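Tyrosinase (Aspergillus oryzae, PDB 6JU8) probably oxidises L-tyrosine and L-dopa to L-dopaquinone with molecular oxygen, using a dinuclear copper centre. Local coordinates at residues A[171-174]-A[175-178]; A[48-51]-A[52-56]. The protein carries 1 engineered substitution. One frame throughout, in Å; residues are numbered along the deposited sequence.

In the fold
Both contacts are local and lie away from the two copper ions, in the piece of tyrosinase that carries the catalytic domain. Interaction 1 is a largely buried 3-10 turn leading into strand 178-182, packed on helices 26-34 and 371-389 and touched by the second subunit. Interaction 2, residues 48-56, takes in the C-terminal part of helix 41-55 and R56, with one flank against helices 103-129 and 64-69 and the other, at V52 and N55, exposed. Their centres lie about 17 Å apart, although both are near the 195-198 loop. Chemistry follows place: interaction 1 combines i-to-i+3 bonds with thioether packing, whereas interaction 2 has regular i-to-i+4 bonds and amide side chains toward its end.

Interaction 1: residues A[171-174]-A[175-178]; sequences PILV and TMPM
T175 turns its hydroxyl back onto the carbonyl of I172, with OG1 2.8 Å from I172 O. The first torsion explains the reach: chi1 of 66° sets OG1 between the backbone N and carbonyl carbon of T175, pointing it toward I172 O. T175 N also donates to I172 O, at 3.0 Å, so one oxygen takes two bonds, both from the same face of its plane. The hydroxyl lies nearer that plane, whereas the amide stands well above it. One residue on, M176 N donates to L173 O at 3.3 Å, nearly straight at 165°. These i-to-i+3 backbone bonds define a 3-10 turn. The M176 side chain runs alongside that of I172, pointing the same way, with SD 4.0 Å from I172 CG2. L173 instead meets M176 at a slant, and its CD1 lies 4.1 Å from M176 SD. The thioether sits against two branched aliphatic chains, with Y30 of helix 26-34 beside both I172 and M176, while V250 of the second subunit packs on I172 and T175. The buried T175 hydroxyl thus spends its proton on a carbonyl of its own turn, while neighbouring apolar side chains meet helix 26-34 and the second subunit.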
loop_
_atom_site.group_PDB
_atom_site.type_symbol
_atom_site.label_atom_id
_atom_site.label_comp_id
_atom_site.label_asym_id
_atom_site.label_seq_id
_atom_site.Cartn_x
_atom_site.Cartn_y
_atom_site.Cartn_z
ATOM N N PRO A 171 5.789 12.920 -2.049
ATOM C CA PRO A 171 4.951 13.930 -1.369
ATOM C C PRO A 171 4.052 13.314 -0.303
ATOM O O PRO A 171 3.462 12.236 -0.486
ATOM C CB PRO A 171 4.040 14.437 -2.500
ATOM C CG PRO A 171 4.865 14.239 -3.733
ATOM C CD PRO A 171 5.611 12.929 -3.514
ATOM N N ILE A 172 3.891 14.075 0.780
ATOM C CA ILE A 172 2.922 13.694 1.815
ATOM C C ILE A 172 1.604 13.267 1.183
ATOM O O ILE A 172 1.053 12.189 1.452
ATOM C CB ILE A 172 2.683 14.850 2.800
ATOM C CG1 ILE A 172 3.955 15.279 3.556
ATOM C CG2 ILE A 172 1.592 14.487 3.782
ATOM C CD1 ILE A 172 3.873 16.666 4.170
ATOM N N LEU A 173 1.079 14.168 0.345
ATOM C CA LEU A 173 -0.303 13.966 -0.114
ATOM C C LEU A 173 -0.381 12.750 -1.014
ATOM O O LEU A 173 -1.410 12.074 -1.076
ATOM C CB LEU A 173 -0.757 15.270 -0.796
ATOM C CG LEU A 173 -2.180 15.299 -1.322
ATOM C CD1 LEU A 173 -3.184 15.031 -0.210
ATOM C CD2 LEU A 173 -2.476 16.662 -1.957
ATOM N N VAL A 174 0.695 12.433 -1.749
ATOM C CA VAL A 174 0.659 11.258 -2.632
ATOM C C VAL A 174 0.527 9.967 -1.847
ATOM O O VAL A 174 0.029 8.956 -2.373
ATOM C CB VAL A 174 1.913 11.307 -3.521
ATOM C CG1 VAL A 174 2.346 9.968 -4.049
ATOM C CG2 VAL A 174 1.721 12.286 -4.689
ATOM N N THR A 175 0.959 9.970 -0.582
ATOM C CA THR A 175 0.983 8.740 0.211
ATOM C C THR A 175 -0.286 8.563 1.036
ATOM O O THR A 175 -0.345 7.585 1.771
ATOM C CB THR A 175 2.215 8.669 1.132
ATOM O OG1 THR A 175 2.174 9.682 2.150
ATOM C CG2 THR A 175 3.485 8.840 0.311
ATOM N N MET A 176 -1.264 9.441 0.897
ATOM C CA MET A 176 -2.494 9.384 1.696
ATOM C C MET A 176 -3.656 8.815 0.886
ATOM O O MET A 176 -4.070 9.374 -0.137
ATOM C CB MET A 176 -2.886 10.818 2.117
ATOM C CG MET A 176 -1.977 11.414 3.164
ATOM S SD MET A 176 -2.171 13.195 3.333
ATOM C CE MET A 176 -3.949 13.306 3.538
ATOM N N PRO A 177 -4.228 7.678 1.281
ATOM C CA PRO A 177 -5.364 7.153 0.501
ATOM C C PRO A 177 -6.587 8.061 0.517
ATOM O O PRO A 177 -7.355 8.092 -0.460
ATOM C CB PRO A 177 -5.661 5.819 1.180
ATOM C CG PRO A 177 -4.430 5.461 1.942
ATOM C CD PRO A 177 -3.780 6.753 2.330
ATOM N N MET A 178 -6.810 8.798 1.604
ATOM C CA MET A 178 -7.960 9.690 1.764
ATOM C C MET A 178 -7.485 11.099 2.097
ATOM O O MET A 178 -6.374 11.279 2.618
ATOM C CB MET A 178 -8.883 9.198 2.883
ATOM C CG MET A 178 -9.339 7.754 2.738
ATOM S SD MET A 178 -10.524 7.489 1.398
ATOM C CE MET A 178 -11.986 8.276 2.090
#

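Interaction 2: residues A[48-51]-A[52-56]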
loop_
_atom_site.group_PDB
_atom_site.type_symbol
_atom_site.label_atom_id
_atom_site.label_comp_id
_atom_site.label_asym_id
_atom_site.label_seq_id
_atom_site.Cartn_x
_atom_site.Cartn_y
_atom_site.Cartn_z
ATOM N N GLU A 48 -11.268 18.120 -5.779
ATOM C CA GLU A 48 -12.579 17.979 -6.401
ATOM C C GLU A 48 -12.457 18.070 -7.918
ATOM O O GLU A 48 -13.114 17.297 -8.620
ATOM C CB GLU A 48 -13.563 19.027 -5.876
ATOM C CG GLU A 48 -13.877 18.887 -4.391
ATOM C CD GLU A 48 -14.846 17.793 -4.015
ATOM O OE1 GLU A 48 -15.349 17.065 -4.884
ATOM O OE2 GLU A 48 -15.131 17.635 -2.811
ATOM N N ALA A 49 -11.614 18.975 -8.400
ATOM C CA ALA A 49 -11.436 19.080 -9.857
ATOM C C ALA A 49 -10.807 17.822 -10.440
ATOM O O ALA A 49 -11.223 17.313 -11.492
ATOM C CB ALA A 49 -10.587 20.283 -10.217
ATOM N N LEU A 50 -9.748 17.338 -9.776
ATOM C CA LEU A 50 -9.074 16.173 -10.354
ATOM C C LEU A 50 -9.974 14.948 -10.303
ATOM O O LEU A 50 -9.961 14.102 -11.195
ATOM C CB LEU A 50 -7.740 15.905 -9.666
ATOM C CG LEU A 50 -6.885 14.809 -10.285
ATOM C CD1 LEU A 50 -6.587 15.057 -11.759
ATOM C CD2 LEU A 50 -5.558 14.695 -9.526
ATOM N N THR A 51 -10.786 14.866 -9.256
ATOM C CA THR A 51 -11.755 13.777 -9.182
ATOM C C THR A 51 -12.721 13.803 -10.363
ATOM O O THR A 51 -12.943 12.774 -11.017
ATOM C CB THR A 51 -12.539 13.817 -7.851
ATOM O OG1 THR A 51 -11.586 13.610 -6.801
ATOM C CG2 THR A 51 -13.582 12.732 -7.799
ATOM N N VAL A 52 -13.319 14.953 -10.662
ATOM C CA VAL A 52 -14.178 15.100 -11.823
ATOM C C VAL A 52 -13.454 14.705 -13.097
ATOM O O VAL A 52 -13.979 13.932 -13.902
ATOM C CB VAL A 52 -14.691 16.549 -11.934
ATOM C CG1 VAL A 52 -15.305 16.823 -13.298
ATOM C CG2 VAL A 52 -15.702 16.842 -10.836
ATOM N N ILE A 53 -12.232 15.178 -13.295
ATOM C CA ILE A 53 -11.472 14.895 -14.509
ATOM C C ILE A 53 -11.222 13.394 -14.647
ATOM O O ILE A 53 -11.344 12.813 -15.738
ATOM C CB ILE A 53 -10.165 15.707 -14.534
ATOM C CG1 ILE A 53 -10.460 17.211 -14.712
ATOM C CG2 ILE A 53 -9.245 15.246 -15.642
ATOM C CD1 ILE A 53 -9.345 18.127 -14.234
ATOM N N GLN A 54 -10.891 12.727 -13.529
ATOM C CA GLN A 54 -10.641 11.286 -13.555
ATOM C C GLN A 54 -11.915 10.504 -13.835
ATOM O O GLN A 54 -11.822 9.402 -14.391
ATOM C CB GLN A 54 -10.081 10.852 -12.184
ATOM C CG GLN A 54 -8.603 11.262 -12.078
ATOM C CD GLN A 54 -7.975 10.925 -10.747
ATOM O OE1 GLN A 54 -8.702 10.601 -9.795
ATOM N NE2 GLN A 54 -6.657 11.021 -10.659
ATOM N N ASN A 55 -13.086 11.018 -13.483
ATOM C CA ASN A 55 -14.348 10.312 -13.708
ATOM C C ASN A 55 -14.978 10.609 -15.063
ATOM O O ASN A 55 -16.040 10.051 -15.390
ATOM C CB ASN A 55 -15.341 10.631 -12.590
ATOM C CG ASN A 55 -14.900 10.062 -11.251
ATOM O OD1 ASN A 55 -14.142 9.098 -11.208
ATOM N ND2 ASN A 55 -15.384 10.659 -10.170
ATOM N N ARG A 56 -14.372 11.461 -15.883
ATOM C CA ARG A 56 -14.913 11.725 -17.229
ATOM C C ARG A 56 -14.700 10.469 -18.070
ATOM O O ARG A 56 -13.746 9.736 -17.833
ATOM C CB ARG A 56 -14.223 12.921 -17.871
ATOM C CG ARG A 56 -14.568 14.262 -17.235
ATOM C CD ARG A 56 -13.575 15.319 -17.697
ATOM N NE ARG A 56 -13.897 16.622 -17.166
ATOM C CZ ARG A 56 -13.231 17.755 -17.287
ATOM N NH1 ARG A 56 -12.087 17.747 -17.946
ATOM N NH2 ARG A 56 -13.693 18.887 -16.744
#
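V52 N bonds to E48 O at 3.1 Å, almost straight at 171°, and V52 CG2 rests 3.4 Å from that oxygen. I53 repeats the step, its N donating to A49 O at 3.0 Å; CG1, anti to the carbonyl carbon at chi1 -69°, runs back along the helix and brings CD1 within 3.4 Å of A49 O. This flank is buried, A49 lying on A121 and M122 of helix 103-129 and I53 on Y64. Q54 N reaches L50 O at 2.9 Å. Q54, extended beyond CG, passes across L50, NE2 coming 3.8 Å from L50 CG while its hydrogen bond goes to P196 O. N55 closes the series less straight, N to T51 O at 138°. Its side chain lies alongside that of T51, ND2 3.6 Å from T51 CG2, and the threonine hydroxyl bonds to V47 O. The extended R56 chain brings one face of its guanidinium beside I53, whose CG1 lies 3.6 Å above the plane, near the rim; R56 NH1 bonds to L62 O. Every i-to-i+4 step from V52 to N55 is therefore bonded, and the polar groups of Q54 and R56 tie the helix to the loops around P196 and L62.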